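Local coordinates for protein Crov588 (Cafeteriavirus, PDB 6NYR) that is of unknown function but builds a circular leucine-rich-repeat structure from a long run of FNIP repeats, encoded by a giant virus, at residues A[394-406]-A[416-428]. Sequence-based numbering, arbitrary orientation.
Sequences FNQEIAEKVLPNS and FNQKIIENVLPNG
The side-chain oxygen OD1 of Asn-395 takes two hydrogen bonds from the next coil: NE2 of Gln-418 at 2.9 Å and the backbone N of Asn-417 at 3.0 Å. The two donors arrive from opposite faces of the Asn-395 amide plane, and neither sits on a lone pair. With CG anti to the backbone N (chi1 -169°), Asn-395 swings its amide across to the neighbouring backbone, while Gln-418, bent at chi2 (-59°), folds back so that its amide meets that of Asn-395 with the planes 44° apart. NE2 of Gln-418 adds a weak bond to the backbone O of Asn-395.

Asn-417 repeats the pattern one coil on, its OD1 accepting from Asn-439 N and Gln-440 NE2, just as Asn-395 N and Gln-396 NE2 bond to Asn-373 OD1: an asparagine ladder of the kind known in solenoid proteins.

Inward of the ladder, Phe-394 and Phe-416 lie side by side and point the same way, CD2 of the first 3.9 Å from CD1 of the second. CD1 of Ile-398 packs 3.8 Å from Phe-416 CE1, and the other branch of Ile-398, CG2, meets Val-424 CG1 at 3.7 Å. Farther along, Leu-403 and Leu-425 run alongside each other, both also touching Leu-410 of strand 409-411, and CD of Pro-426 lies 4.0 Å from CB of Leu-403.

Every hydrogen bond between the two segments has a side-chain amide as at least one partner; with packed apolar side chains beside them, these bonds join successive coils of the solenoid where neither segment forms regular strand.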
loop_
_atom_site.group_PDB
_atom_site.type_symbol
_atom_site.label_atom_id
_atom_site.label_comp_id
_atom_site.label_asym_id
_atom_site.label_seq_id
_atom_site.Cartn_x
_atom_site.Cartn_y
_atom_site.Cartn_z
ATOM N N PHE A 394 -17.825 19.676 -8.799
ATOM C CA PHE A 394 -17.548 20.591 -9.896
ATOM C C PHE A 394 -18.331 20.161 -11.134
ATOM O O PHE A 394 -18.235 19.014 -11.582
ATOM C CB PHE A 394 -16.064 20.639 -10.224
ATOM C CG PHE A 394 -15.736 21.608 -11.322
ATOM C CD1 PHE A 394 -15.666 22.967 -11.061
ATOM C CD2 PHE A 394 -15.522 21.168 -12.615
ATOM C CE1 PHE A 394 -15.373 23.869 -12.067
ATOM C CE2 PHE A 394 -15.227 22.067 -13.629
ATOM C CZ PHE A 394 -15.152 23.416 -13.354
ATOM N N ASN A 395 -19.102 21.092 -11.691
ATOM C CA ASN A 395 -19.940 20.810 -12.850
ATOM C C ASN A 395 -20.231 22.110 -13.586
ATOM O O ASN A 395 -21.387 22.418 -13.888
ATOM C CB ASN A 395 -21.229 20.119 -12.404
ATOM C CG ASN A 395 -22.022 19.563 -13.563
ATOM O OD1 ASN A 395 -21.492 19.369 -14.658
ATOM N ND2 ASN A 395 -23.300 19.293 -13.326
ATOM N N GLN A 396 -19.181 22.870 -13.884
ATOM C CA GLN A 396 -19.291 24.135 -14.590
ATOM C C GLN A 396 -18.690 24.005 -15.983
ATOM O O GLN A 396 -17.844 23.145 -16.243
ATOM C CB GLN A 396 -18.575 25.258 -13.829
ATOM C CG GLN A 396 -19.099 25.506 -12.430
ATOM C CD GLN A 396 -20.569 25.857 -12.407
ATOM O OE1 GLN A 396 -21.054 26.609 -13.253
ATOM N NE2 GLN A 396 -21.294 25.301 -11.447
ATOM N N GLU A 397 -19.147 24.870 -16.885
ATOM C CA GLU A 397 -18.637 24.862 -18.247
ATOM C C GLU A 397 -17.170 25.276 -18.264
ATOM O O GLU A 397 -16.743 26.153 -17.509
ATOM C CB GLU A 397 -19.458 25.797 -19.130
ATOM C CG GLU A 397 -20.867 25.312 -19.411
ATOM C CD GLU A 397 -21.601 26.216 -20.378
ATOM O OE1 GLU A 397 -21.357 27.441 -20.348
ATOM O OE2 GLU A 397 -22.409 25.700 -21.181
ATOM N N ILE A 398 -16.402 24.647 -19.148
ATOM C CA ILE A 398 -14.986 24.947 -19.337
ATOM C C ILE A 398 -14.846 25.484 -20.753
ATOM O O ILE A 398 -14.943 24.724 -21.725
ATOM C CB ILE A 398 -14.100 23.715 -19.113
ATOM C CG1 ILE A 398 -14.431 23.075 -17.763
ATOM C CG2 ILE A 398 -12.628 24.098 -19.172
ATOM C CD1 ILE A 398 -13.580 21.874 -17.421
ATOM N N ALA A 399 -14.610 26.785 -20.872
ATOM C CA ALA A 399 -14.584 27.454 -22.162
ATOM C C ALA A 399 -13.183 27.357 -22.763
ATOM O O ALA A 399 -12.296 26.687 -22.230
ATOM C CB ALA A 399 -15.052 28.900 -22.015
ATOM N N GLU A 400 -12.966 28.048 -23.879
ATOM C CA GLU A 400 -11.788 27.812 -24.694
ATOM C C GLU A 400 -10.469 28.045 -23.974
ATOM O O GLU A 400 -9.714 27.097 -23.737
ATOM C CB GLU A 400 -11.832 28.698 -25.949
ATOM C CG GLU A 400 -12.751 28.201 -27.048
ATOM C CD GLU A 400 -12.595 28.987 -28.335
ATOM O OE1 GLU A 400 -11.451 29.356 -28.672
ATOM O OE2 GLU A 400 -13.613 29.236 -29.010
ATOM N N LYS A 401 -10.168 29.294 -23.629
ATOM C CA LYS A 401 -8.848 29.645 -23.115
ATOM C C LYS A 401 -8.738 29.486 -21.606
ATOM O O LYS A 401 -8.008 30.248 -20.951
ATOM C CB LYS A 401 -8.488 31.073 -23.527
ATOM C CG LYS A 401 -7.728 31.168 -24.855
ATOM C CD LYS A 401 -8.633 30.855 -26.043
ATOM C CE LYS A 401 -7.920 29.987 -27.074
ATOM N NZ LYS A 401 -7.079 30.749 -28.035
ATOM N N VAL A 402 -9.413 28.495 -21.036
ATOM C CA VAL A 402 -9.411 28.309 -19.589
ATOM C C VAL A 402 -8.274 27.397 -19.148
ATOM O O VAL A 402 -7.496 27.747 -18.257
ATOM C CB VAL A 402 -10.782 27.763 -19.131
ATOM C CG1 VAL A 402 -10.784 27.532 -17.630
ATOM C CG2 VAL A 402 -11.895 28.703 -19.555
ATOM N N LEU A 403 -8.163 26.217 -19.747
ATOM C CA LEU A 403 -7.120 25.273 -19.358
ATOM C C LEU A 403 -5.784 25.692 -19.964
ATOM O O LEU A 403 -5.725 26.023 -21.153
ATOM C CB LEU A 403 -7.488 23.865 -19.809
ATOM C CG LEU A 403 -8.790 23.330 -19.204
ATOM C CD1 LEU A 403 -9.199 22.014 -19.855
ATOM C CD2 LEU A 403 -8.662 23.163 -17.693
ATOM N N PRO A 404 -4.707 25.711 -19.181
ATOM C CA PRO A 404 -3.411 26.150 -19.718
ATOM C C PRO A 404 -2.802 25.135 -20.675
ATOM O O PRO A 404 -3.031 23.927 -20.571
ATOM C CB PRO A 404 -2.544 26.320 -18.463
ATOM C CG PRO A 404 -3.129 25.345 -17.480
ATOM C CD PRO A 404 -4.620 25.312 -17.759
ATOM N N ASN A 405 -2.001 25.650 -21.615
ATOM C CA ASN A 405 -1.299 24.788 -22.552
ATOM C C ASN A 405 -0.360 23.810 -21.863
ATOM O O ASN A 405 -0.059 22.762 -22.445
ATOM C CB ASN A 405 -0.488 25.624 -23.552
ATOM C CG ASN A 405 -1.360 26.521 -24.415
ATOM O OD1 ASN A 405 -2.476 26.151 -24.789
ATOM N ND2 ASN A 405 -0.853 27.706 -24.740
ATOM N N SER A 406 0.092 24.107 -20.649
ATOM C CA SER A 406 1.047 23.238 -19.982
ATOM C C SER A 406 0.408 21.995 -19.379
ATOM O O SER A 406 1.137 21.101 -18.937
ATOM C CB SER A 406 1.774 24.012 -18.877
ATOM O OG SER A 406 0.848 24.616 -17.984
ATOM N N PHE A 416 -19.202 16.023 -13.046
ATOM C CA PHE A 416 -18.968 16.804 -14.251
ATOM C C PHE A 416 -19.691 16.166 -15.433
ATOM O O PHE A 416 -19.467 14.994 -15.752
ATOM C CB PHE A 416 -17.481 16.923 -14.560
ATOM C CG PHE A 416 -17.197 17.780 -15.759
ATOM C CD1 PHE A 416 -17.022 19.144 -15.619
ATOM C CD2 PHE A 416 -17.144 17.226 -17.029
ATOM C CE1 PHE A 416 -16.778 19.941 -16.720
ATOM C CE2 PHE A 416 -16.901 18.014 -18.131
ATOM C CZ PHE A 416 -16.718 19.375 -17.979
ATOM N N ASN A 417 -20.547 16.944 -16.089
ATOM C CA ASN A 417 -21.281 16.468 -17.254
ATOM C C ASN A 417 -21.650 17.654 -18.142
ATOM O O ASN A 417 -22.803 17.829 -18.540
ATOM C CB ASN A 417 -22.526 15.689 -16.829
ATOM C CG ASN A 417 -23.220 15.016 -17.998
ATOM O OD1 ASN A 417 -22.598 14.720 -19.021
ATOM N ND2 ASN A 417 -24.519 14.778 -17.858
ATOM N N GLN A 418 -20.667 18.481 -18.469
ATOM C CA GLN A 418 -20.853 19.587 -19.395
ATOM C C GLN A 418 -20.259 19.214 -20.747
ATOM O O GLN A 418 -19.407 18.328 -20.856
ATOM C CB GLN A 418 -20.200 20.871 -18.875
ATOM C CG GLN A 418 -20.698 21.330 -17.519
ATOM C CD GLN A 418 -22.190 21.592 -17.500
ATOM O OE1 GLN A 418 -22.769 22.054 -18.486
ATOM N NE2 GLN A 418 -22.824 21.285 -16.377
ATOM N N LYS A 419 -20.712 19.909 -21.786
ATOM C CA LYS A 419 -20.203 19.635 -23.118
ATOM C C LYS A 419 -18.743 20.075 -23.192
ATOM O O LYS A 419 -18.327 21.033 -22.532
ATOM C CB LYS A 419 -21.004 20.381 -24.180
ATOM C CG LYS A 419 -22.513 20.156 -24.203
ATOM C CD LYS A 419 -23.071 20.810 -25.478
ATOM C CE LYS A 419 -24.540 21.217 -25.377
ATOM N NZ LYS A 419 -25.505 20.095 -25.286
ATOM N N ILE A 420 -17.961 19.376 -24.005
ATOM C CA ILE A 420 -16.559 19.718 -24.239
ATOM C C ILE A 420 -16.393 19.889 -25.740
ATOM O O ILE A 420 -16.527 18.921 -26.502
ATOM C CB ILE A 420 -15.595 18.662 -23.687
ATOM C CG1 ILE A 420 -15.862 18.465 -22.195
ATOM C CG2 ILE A 420 -14.153 19.065 -23.935
ATOM C CD1 ILE A 420 -14.838 17.614 -21.492
ATOM N N ILE A 421 -16.095 21.112 -26.174
ATOM C CA ILE A 421 -15.980 21.379 -27.601
ATOM C C ILE A 421 -14.522 21.636 -27.955
ATOM O O ILE A 421 -13.635 21.508 -27.105
ATOM C CB ILE A 421 -16.861 22.577 -28.001
ATOM C CG1 ILE A 421 -16.422 23.843 -27.263
ATOM C CG2 ILE A 421 -18.324 22.287 -27.672
ATOM C CD1 ILE A 421 -17.094 25.115 -27.764
ATOM N N GLU A 422 -14.260 21.989 -29.212
ATOM C CA GLU A 422 -12.889 22.080 -29.680
ATOM C C GLU A 422 -12.192 23.285 -29.051
ATOM O O GLU A 422 -12.813 24.276 -28.656
ATOM C CB GLU A 422 -12.835 22.143 -31.204
ATOM C CG GLU A 422 -13.532 23.319 -31.838
ATOM C CD GLU A 422 -13.131 23.493 -33.293
ATOM O OE1 GLU A 422 -12.730 22.491 -33.927
ATOM O OE2 GLU A 422 -13.198 24.633 -33.797
ATOM N N ASN A 423 -10.870 23.184 -28.972
ATOM C CA ASN A 423 -10.017 24.184 -28.329
ATOM C C ASN A 423 -10.399 24.465 -26.877
ATOM O O ASN A 423 -10.208 25.579 -26.378
ATOM C CB ASN A 423 -10.016 25.498 -29.119
ATOM C CG ASN A 423 -9.260 25.395 -30.426
ATOM O OD1 ASN A 423 -9.845 25.158 -31.483
ATOM N ND2 ASN A 423 -7.949 25.564 -30.358
ATOM N N VAL A 424 -10.916 23.464 -26.181
ATOM C CA VAL A 424 -11.008 23.502 -24.730
ATOM C C VAL A 424 -9.837 22.749 -24.107
ATOM O O VAL A 424 -9.125 23.274 -23.251
ATOM C CB VAL A 424 -12.359 22.941 -24.233
ATOM C CG1 VAL A 424 -12.427 23.038 -22.704
ATOM C CG2 VAL A 424 -13.512 23.693 -24.861
ATOM N N LEU A 425 -9.630 21.507 -24.543
ATOM C CA LEU A 425 -8.553 20.676 -24.021
ATOM C C LEU A 425 -7.243 21.060 -24.697
ATOM O O LEU A 425 -7.175 21.089 -25.931
ATOM C CB LEU A 425 -8.864 19.206 -24.257
ATOM C CG LEU A 425 -10.186 18.731 -23.653
ATOM C CD1 LEU A 425 -10.537 17.343 -24.178
ATOM C CD2 LEU A 425 -10.137 18.740 -22.136
ATOM N N PRO A 426 -6.189 21.340 -23.933
ATOM C CA PRO A 426 -4.955 21.846 -24.546
ATOM C C PRO A 426 -4.193 20.767 -25.296
ATOM O O PRO A 426 -4.140 19.610 -24.874
ATOM C CB PRO A 426 -4.145 22.358 -23.347
ATOM C CG PRO A 426 -4.614 21.498 -22.205
ATOM C CD PRO A 426 -6.083 21.238 -22.463
ATOM N N ASN A 427 -3.623 21.158 -26.437
ATOM C CA ASN A 427 -2.616 20.330 -27.086
ATOM C C ASN A 427 -1.449 20.142 -26.127
ATOM O O ASN A 427 -0.872 21.119 -25.638
ATOM C CB ASN A 427 -2.140 20.973 -28.384
ATOM C CG ASN A 427 -3.184 20.908 -29.477
ATOM O OD1 ASN A 427 -3.717 19.837 -29.781
ATOM N ND2 ASN A 427 -3.478 22.053 -30.082
ATOM N N GLY A 428 -1.118 18.888 -25.839
ATOM C CA GLY A 428 -0.165 18.541 -24.803
ATOM C C GLY A 428 -0.740 17.689 -23.694
ATOM O O GLY A 428 0.023 17.051 -22.956
#